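Local atomic coordinates of A-adding tRNA nucleotidyltransferase (Aquifex aeolicus, PDB entry 4WBY), a protein that adds the terminal adenosine of the CCA end to tRNA, using ATP and magnesium, and inserts CMP after a CC end only very weakly. Residues 244-247 and 248-252; 282-285 and 286-290; 348-351 and 352-355. All coordinates share one frame; numbering follows the deposited sequence.

The enzyme is seahorse-shaped, with head, neck, body and tail; this chain is its C-terminal piece. The three interactions are local, in the helical part that follows the mixed-sheet head, and come along the chain in the order 1, 2, 3. Interaction 1 lies within helix 243-262; interactions 2 and 3 take in the starts of helices 284-293 and 349-359 and the residues just before them. The centres of 1 and 2 are about 20 Å apart, 1 and 3 about 19 Å, 2 and 3 about 29 Å. No two touch; the nearest atoms of 1 and 3 are about 7 Å apart. All lie away from the ATP and magnesium sites and are best read as helical packing.

Interaction 1 (244-247 and 248-252); sequences KVLQ and KLYAL
Leu246 O takes two weak hydrogen bonds, one from Tyr250 N at 3.3 Å and one from Leu249 N. The first is an i to i+4 bond of the helix. The second comes in at the poorer angle of 121°, so this carbonyl is shared between two successive amides. The Tyr250 ring adds a third neighbour. Its edge is turned to the same oxygen, which lies in the ring plane 3.4 Å from Tyr250 CD1. CG of Tyr250 stands anti to the carbonyl carbon of that residue, chi1 -81°, and this brings the ring back beside the preceding turn.

The side chain of Leu246 also reaches the ring. Leu246 and Tyr250 run side by side in the same direction, and Leu246 CD1 comes to 4.0 Å from Tyr250 CE1. That methyl meets the same margin of the ring as the oxygen. The far end of the tyrosine is held from outside, where Tyr250 OH is hydrogen-bonded to Glu224.

The flanking i to i+4 backbone bonds are sound. Lys248 N donates to Lys244 O, Leu249 N to Val245 O, and Ala251 N to Gln247 O, each at 3.0 Å. Lys248 CG lies beside the first of these acceptors, 3.2 Å from Lys244 O. Leu249 CG likewise sits 3.4 Å from Val245 O. The amide of Gln247 turns to the residue before this stretch, with NE2 bonded to Glu243.

This is an early part of helix 243-262. Leu246, Leu249 and Tyr250 meet helix 219-228; Lys248, Leu249 and Leu252 touch helix 271-278, so Leu249 reaches both. Trp241, in the loop before the helix, also lies against Leu246 and Leu249.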
# COMPACT_ATOMS: atom_id res chain seq x y z
N LYS A 244 -3.13 -18.94 -16.07
CA LYS A 244 -4.47 -18.91 -15.50
C LYS A 244 -4.59 -17.87 -14.38
O LYS A 244 -5.52 -17.07 -14.37
CB LYS A 244 -4.85 -20.28 -14.95
CG LYS A 244 -6.26 -20.72 -15.32
CD LYS A 244 -6.31 -21.19 -16.77
CE LYS A 244 -5.40 -22.39 -16.99
NZ LYS A 244 -5.74 -23.50 -16.05
N VAL A 245 -3.64 -17.91 -13.44
CA VAL A 245 -3.63 -16.96 -12.33
C VAL A 245 -3.47 -15.53 -12.84
O VAL A 245 -4.17 -14.62 -12.40
CB VAL A 245 -2.50 -17.29 -11.33
CG1 VAL A 245 -2.28 -16.13 -10.37
CG2 VAL A 245 -2.83 -18.57 -10.56
N LEU A 246 -2.56 -15.34 -13.78
CA LEU A 246 -2.32 -14.01 -14.32
C LEU A 246 -3.58 -13.44 -14.96
O LEU A 246 -3.95 -12.30 -14.71
CB LEU A 246 -1.17 -14.07 -15.33
CG LEU A 246 -0.70 -12.74 -15.91
CD1 LEU A 246 -0.19 -11.83 -14.81
CD2 LEU A 246 0.39 -12.98 -16.94
N GLN A 247 -4.25 -14.25 -15.78
CA GLN A 247 -5.47 -13.79 -16.44
C GLN A 247 -6.58 -13.51 -15.43
O GLN A 247 -7.38 -12.59 -15.62
CB GLN A 247 -5.94 -14.82 -17.48
CG GLN A 247 -4.99 -14.96 -18.65
CD GLN A 247 -4.65 -13.63 -19.29
OE1 GLN A 247 -5.51 -12.75 -19.42
NE2 GLN A 247 -3.40 -13.46 -19.69
N LYS A 248 -6.63 -14.29 -14.35
CA LYS A 248 -7.60 -14.05 -13.29
C LYS A 248 -7.38 -12.69 -12.62
O LYS A 248 -8.34 -12.01 -12.25
CB LYS A 248 -7.55 -15.15 -12.24
CG LYS A 248 -8.14 -16.48 -12.69
CD LYS A 248 -8.20 -17.46 -11.54
CE LYS A 248 -9.10 -16.93 -10.44
NZ LYS A 248 -10.48 -16.69 -10.96
N LEU A 249 -6.12 -12.28 -12.47
CA LEU A 249 -5.81 -10.98 -11.86
C LEU A 249 -6.33 -9.83 -12.72
O LEU A 249 -6.86 -8.85 -12.20
CB LEU A 249 -4.31 -10.83 -11.63
CG LEU A 249 -3.66 -11.79 -10.63
CD1 LEU A 249 -2.15 -11.61 -10.62
CD2 LEU A 249 -4.23 -11.57 -9.24
N TYR A 250 -6.19 -9.96 -14.04
CA TYR A 250 -6.72 -8.93 -14.94
C TYR A 250 -8.25 -8.92 -14.94
O TYR A 250 -8.87 -7.86 -14.99
CB TYR A 250 -6.17 -9.11 -16.36
CG TYR A 250 -4.77 -8.53 -16.49
CD1 TYR A 250 -3.66 -9.28 -16.15
CD2 TYR A 250 -4.58 -7.21 -16.89
CE1 TYR A 250 -2.39 -8.75 -16.24
CE2 TYR A 250 -3.31 -6.67 -16.99
CZ TYR A 250 -2.22 -7.45 -16.66
OH TYR A 250 -0.95 -6.93 -16.74
N ALA A 251 -8.85 -10.11 -14.87
CA ALA A 251 -10.31 -10.20 -14.76
C ALA A 251 -10.77 -9.55 -13.46
O ALA A 251 -11.80 -8.86 -13.42
CB ALA A 251 -10.76 -11.66 -14.83
N LEU A 252 -10.00 -9.78 -12.40
CA LEU A 252 -10.34 -9.22 -11.10
C LEU A 252 -10.29 -7.70 -11.13
O LEU A 252 -11.15 -7.05 -10.56
CB LEU A 252 -9.41 -9.78 -10.02
CG LEU A 252 -9.62 -9.21 -8.61
CD1 LEU A 252 -10.98 -9.61 -8.04
CD2 LEU A 252 -8.49 -9.63 -7.66

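Interaction 2 (282-285 and 286-290); sequences LDYE and RGKHF
Asp283 OD2 and Arg286 NH2 form a salt bridge of 3.2 Å at the start of helix 284-293. The two side chains cross at a slant, with carboxylate and guanidinium planes 38° apart. Arg286 CG sits between its own backbone N and carbonyl carbon (chi1 46°), and the chain then runs extended to NE, which carries the guanidinium back beside the residues before the helix.

Van der Waals contacts flank it. Leu282 CD2 lies over one face of that guanidinium, 3.7 Å from Arg286 NH1. Farther along, Lys288 CB sits above one face of the Tyr284 ring, toward its rim, and Lys288 CD approaches Tyr284 OH to 3.5 Å, a contact and not a bond. The ammonium of Lys288 pairs with Glu292.

Backbone bonds complete the first turn. Gly287 N donates to Asp283 O, and His289 N to Glu285 O. Lys288 N donates to Tyr284 O at 2.8 Å.

With an alanine at Arg286, the Asp283 carboxylate would probably lose its charge partner and the Leu282 methyl the guanidinium face that covers it.

Asp283 holds the N-cap position, yet its side chain makes no capping bond. Its carboxylate is paired with Arg286 instead, and its negative charge may still suit the positive end of the helix dipole.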
# COMPACT_ATOMS: atom_id res chain seq x y z
N LEU A 282 -1.72 -22.62 -3.74
CA LEU A 282 -1.06 -23.16 -2.56
C LEU A 282 -1.97 -24.12 -1.82
O LEU A 282 -3.20 -23.97 -1.86
CB LEU A 282 -0.65 -22.05 -1.60
CG LEU A 282 0.42 -21.02 -1.97
CD1 LEU A 282 0.65 -20.13 -0.76
CD2 LEU A 282 1.71 -21.70 -2.40
N ASP A 283 -1.38 -25.09 -1.13
CA ASP A 283 -2.11 -25.92 -0.18
C ASP A 283 -2.72 -25.02 0.89
O ASP A 283 -2.15 -23.98 1.22
CB ASP A 283 -1.19 -26.96 0.47
CG ASP A 283 -0.68 -27.98 -0.52
OD1 ASP A 283 -1.47 -28.42 -1.39
OD2 ASP A 283 0.51 -28.36 -0.43
N TYR A 284 -3.86 -25.42 1.42
CA TYR A 284 -4.60 -24.58 2.35
C TYR A 284 -3.78 -24.17 3.57
O TYR A 284 -3.80 -23.01 3.98
CB TYR A 284 -5.88 -25.29 2.79
CG TYR A 284 -6.54 -24.67 4.00
CD1 TYR A 284 -7.12 -23.41 3.93
CD2 TYR A 284 -6.60 -25.36 5.20
CE1 TYR A 284 -7.73 -22.84 5.04
CE2 TYR A 284 -7.20 -24.80 6.31
CZ TYR A 284 -7.76 -23.55 6.23
OH TYR A 284 -8.36 -23.01 7.35
N GLU A 285 -3.06 -25.12 4.16
CA GLU A 285 -2.26 -24.85 5.35
C GLU A 285 -1.21 -23.76 5.13
O GLU A 285 -1.05 -22.88 5.97
CB GLU A 285 -1.56 -26.11 5.85
CG GLU A 285 -2.45 -27.04 6.63
CD GLU A 285 -3.43 -27.78 5.75
OE1 GLU A 285 -3.23 -27.79 4.52
OE2 GLU A 285 -4.41 -28.34 6.30
N ARG A 286 -0.50 -23.82 4.01
CA ARG A 286 0.52 -22.81 3.76
C ARG A 286 -0.11 -21.46 3.42
O ARG A 286 0.41 -20.43 3.82
CB ARG A 286 1.50 -23.25 2.66
CG ARG A 286 0.87 -23.83 1.41
CD ARG A 286 1.94 -24.29 0.42
NE ARG A 286 1.36 -25.12 -0.63
CZ ARG A 286 1.98 -25.49 -1.74
NH1 ARG A 286 3.23 -25.09 -1.97
NH2 ARG A 286 1.36 -26.25 -2.63
N GLY A 287 -1.23 -21.48 2.70
CA GLY A 287 -1.95 -20.24 2.42
C GLY A 287 -2.46 -19.59 3.70
O GLY A 287 -2.34 -18.37 3.89
N LYS A 288 -3.03 -20.41 4.57
CA LYS A 288 -3.53 -19.95 5.87
C LYS A 288 -2.41 -19.32 6.68
O LYS A 288 -2.57 -18.23 7.23
CB LYS A 288 -4.17 -21.12 6.63
CG LYS A 288 -4.59 -20.82 8.06
CD LYS A 288 -5.26 -22.04 8.71
CE LYS A 288 -5.65 -21.78 10.16
NZ LYS A 288 -4.45 -21.72 11.05
N HIS A 289 -1.27 -20.02 6.75
CA HIS A 289 -0.11 -19.53 7.48
C HIS A 289 0.43 -18.23 6.91
O HIS A 289 0.82 -17.33 7.66
CB HIS A 289 1.01 -20.59 7.49
CG HIS A 289 2.25 -20.13 8.18
ND1 HIS A 289 2.38 -20.11 9.55
CD2 HIS A 289 3.43 -19.67 7.68
CE1 HIS A 289 3.58 -19.66 9.87
NE2 HIS A 289 4.24 -19.38 8.76
N PHE A 290 0.48 -18.13 5.58
CA PHE A 290 0.97 -16.92 4.94
C PHE A 290 0.07 -15.73 5.27
O PHE A 290 0.55 -14.64 5.58
CB PHE A 290 1.08 -17.10 3.42
CG PHE A 290 1.52 -15.86 2.69
CD1 PHE A 290 2.80 -15.37 2.86
CD2 PHE A 290 0.66 -15.19 1.84
CE1 PHE A 290 3.21 -14.22 2.19
CE2 PHE A 290 1.07 -14.05 1.17
CZ PHE A 290 2.34 -13.56 1.35

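Interaction 3 (348-351 and 352-355); sequences LKEK and IKLY
Ile352, Lys351 and Glu350 have the most surface covered here, and each meets the other half of the contact differently. Ile352 N donates to Leu348 O at 3.2 Å. Its CG1 branch lies close to the same oxygen, at 3.3 Å, because CG1 stands anti to the carbonyl carbon (chi1 -48°) and so points back along the helix.

Lys351 contributes mainly through its backbone, with Lys351 O accepting from Tyr355 N at 3.0 Å. Its side chain leaves extended, and its NZ is hydrogen-bonded to Leu318 O.

Glu350 O accepts from Leu354 N at 2.9 Å. Its side chain runs alongside that of Lys353, with Glu350 OE1 3.7 Å from Lys353 CD. The charged atoms do not meet, as Glu350 OE1 and Lys353 NZ are 4.8 Å apart. Lys349 NZ makes a long salt bridge of 3.6 Å to Glu350 OE2. Lys353 NZ pairs with Glu357 instead.

Helix 349-359 rests on several shorter helices. Ile352 is buried among Leu318 of helix 311-320, Leu331 of helix 324-331, and Leu339 and Leu342 of helix 336-342. Leu348 packs on helices 311-320 and 336-342, and Tyr355 on helices 324-331 and 336-342.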
# COMPACT_ATOMS: atom_id res chain seq x y z
N LEU A 348 -21.41 -17.06 -13.79
CA LEU A 348 -22.04 -16.63 -12.54
C LEU A 348 -22.11 -15.11 -12.42
O LEU A 348 -22.84 -14.59 -11.58
CB LEU A 348 -21.27 -17.19 -11.34
CG LEU A 348 -21.17 -18.72 -11.24
CD1 LEU A 348 -20.43 -19.13 -9.97
CD2 LEU A 348 -22.55 -19.36 -11.30
N LYS A 349 -21.35 -14.42 -13.27
CA LYS A 349 -21.12 -12.98 -13.11
C LYS A 349 -22.41 -12.16 -13.06
O LYS A 349 -22.56 -11.27 -12.23
CB LYS A 349 -20.22 -12.46 -14.24
CG LYS A 349 -19.76 -11.03 -14.06
CD LYS A 349 -18.51 -10.73 -14.87
CE LYS A 349 -18.84 -10.46 -16.33
NZ LYS A 349 -19.50 -9.14 -16.50
N GLU A 350 -23.35 -12.49 -13.94
CA GLU A 350 -24.59 -11.73 -14.03
C GLU A 350 -25.53 -11.99 -12.85
O GLU A 350 -26.29 -11.11 -12.44
CB GLU A 350 -25.29 -12.02 -15.35
CG GLU A 350 -24.55 -11.44 -16.55
CD GLU A 350 -24.26 -9.96 -16.38
OE1 GLU A 350 -25.20 -9.21 -16.02
OE2 GLU A 350 -23.10 -9.55 -16.57
N LYS A 351 -25.48 -13.20 -12.30
CA LYS A 351 -26.26 -13.52 -11.11
C LYS A 351 -25.78 -12.70 -9.92
O LYS A 351 -26.59 -12.26 -9.11
CB LYS A 351 -26.18 -15.02 -10.80
CG LYS A 351 -27.08 -15.88 -11.67
CD LYS A 351 -26.80 -17.36 -11.48
CE LYS A 351 -27.72 -18.19 -12.36
NZ LYS A 351 -27.42 -19.65 -12.30
N ILE A 352 -24.47 -12.49 -9.82
CA ILE A 352 -23.93 -11.70 -8.72
C ILE A 352 -24.34 -10.24 -8.89
O ILE A 352 -24.74 -9.58 -7.93
CB ILE A 352 -22.39 -11.78 -8.64
CG1 ILE A 352 -21.92 -13.24 -8.72
CG2 ILE A 352 -21.90 -11.10 -7.37
CD1 ILE A 352 -22.54 -14.13 -7.66
N LYS A 353 -24.23 -9.76 -10.12
CA LYS A 353 -24.57 -8.38 -10.43
C LYS A 353 -26.04 -8.13 -10.12
O LYS A 353 -26.40 -7.07 -9.60
CB LYS A 353 -24.26 -8.09 -11.90
CG LYS A 353 -24.57 -6.67 -12.35
CD LYS A 353 -24.14 -6.46 -13.79
CE LYS A 353 -24.46 -5.06 -14.28
NZ LYS A 353 -25.93 -4.80 -14.35
N LEU A 354 -26.87 -9.11 -10.43
CA LEU A 354 -28.30 -9.02 -10.15
C LEU A 354 -28.56 -8.96 -8.65
O LEU A 354 -29.38 -8.17 -8.19
CB LEU A 354 -29.06 -10.19 -10.77
CG LEU A 354 -30.57 -10.18 -10.56
CD1 LEU A 354 -31.21 -8.99 -11.26
CD2 LEU A 354 -31.21 -11.48 -11.03
N TYR A 355 -27.86 -9.80 -7.90
CA TYR A 355 -27.99 -9.77 -6.45
C TYR A 355 -27.62 -8.40 -5.90
O TYR A 355 -28.33 -7.84 -5.07
CB TYR A 355 -27.12 -10.84 -5.80
CG TYR A 355 -27.11 -10.71 -4.29
CD1 TYR A 355 -28.18 -11.17 -3.54
CD2 TYR A 355 -26.04 -10.12 -3.63
CE1 TYR A 355 -28.19 -11.04 -2.17
CE2 TYR A 355 -26.04 -9.99 -2.25
CZ TYR A 355 -27.12 -10.45 -1.53
OH TYR A 355 -27.14 -10.33 -0.16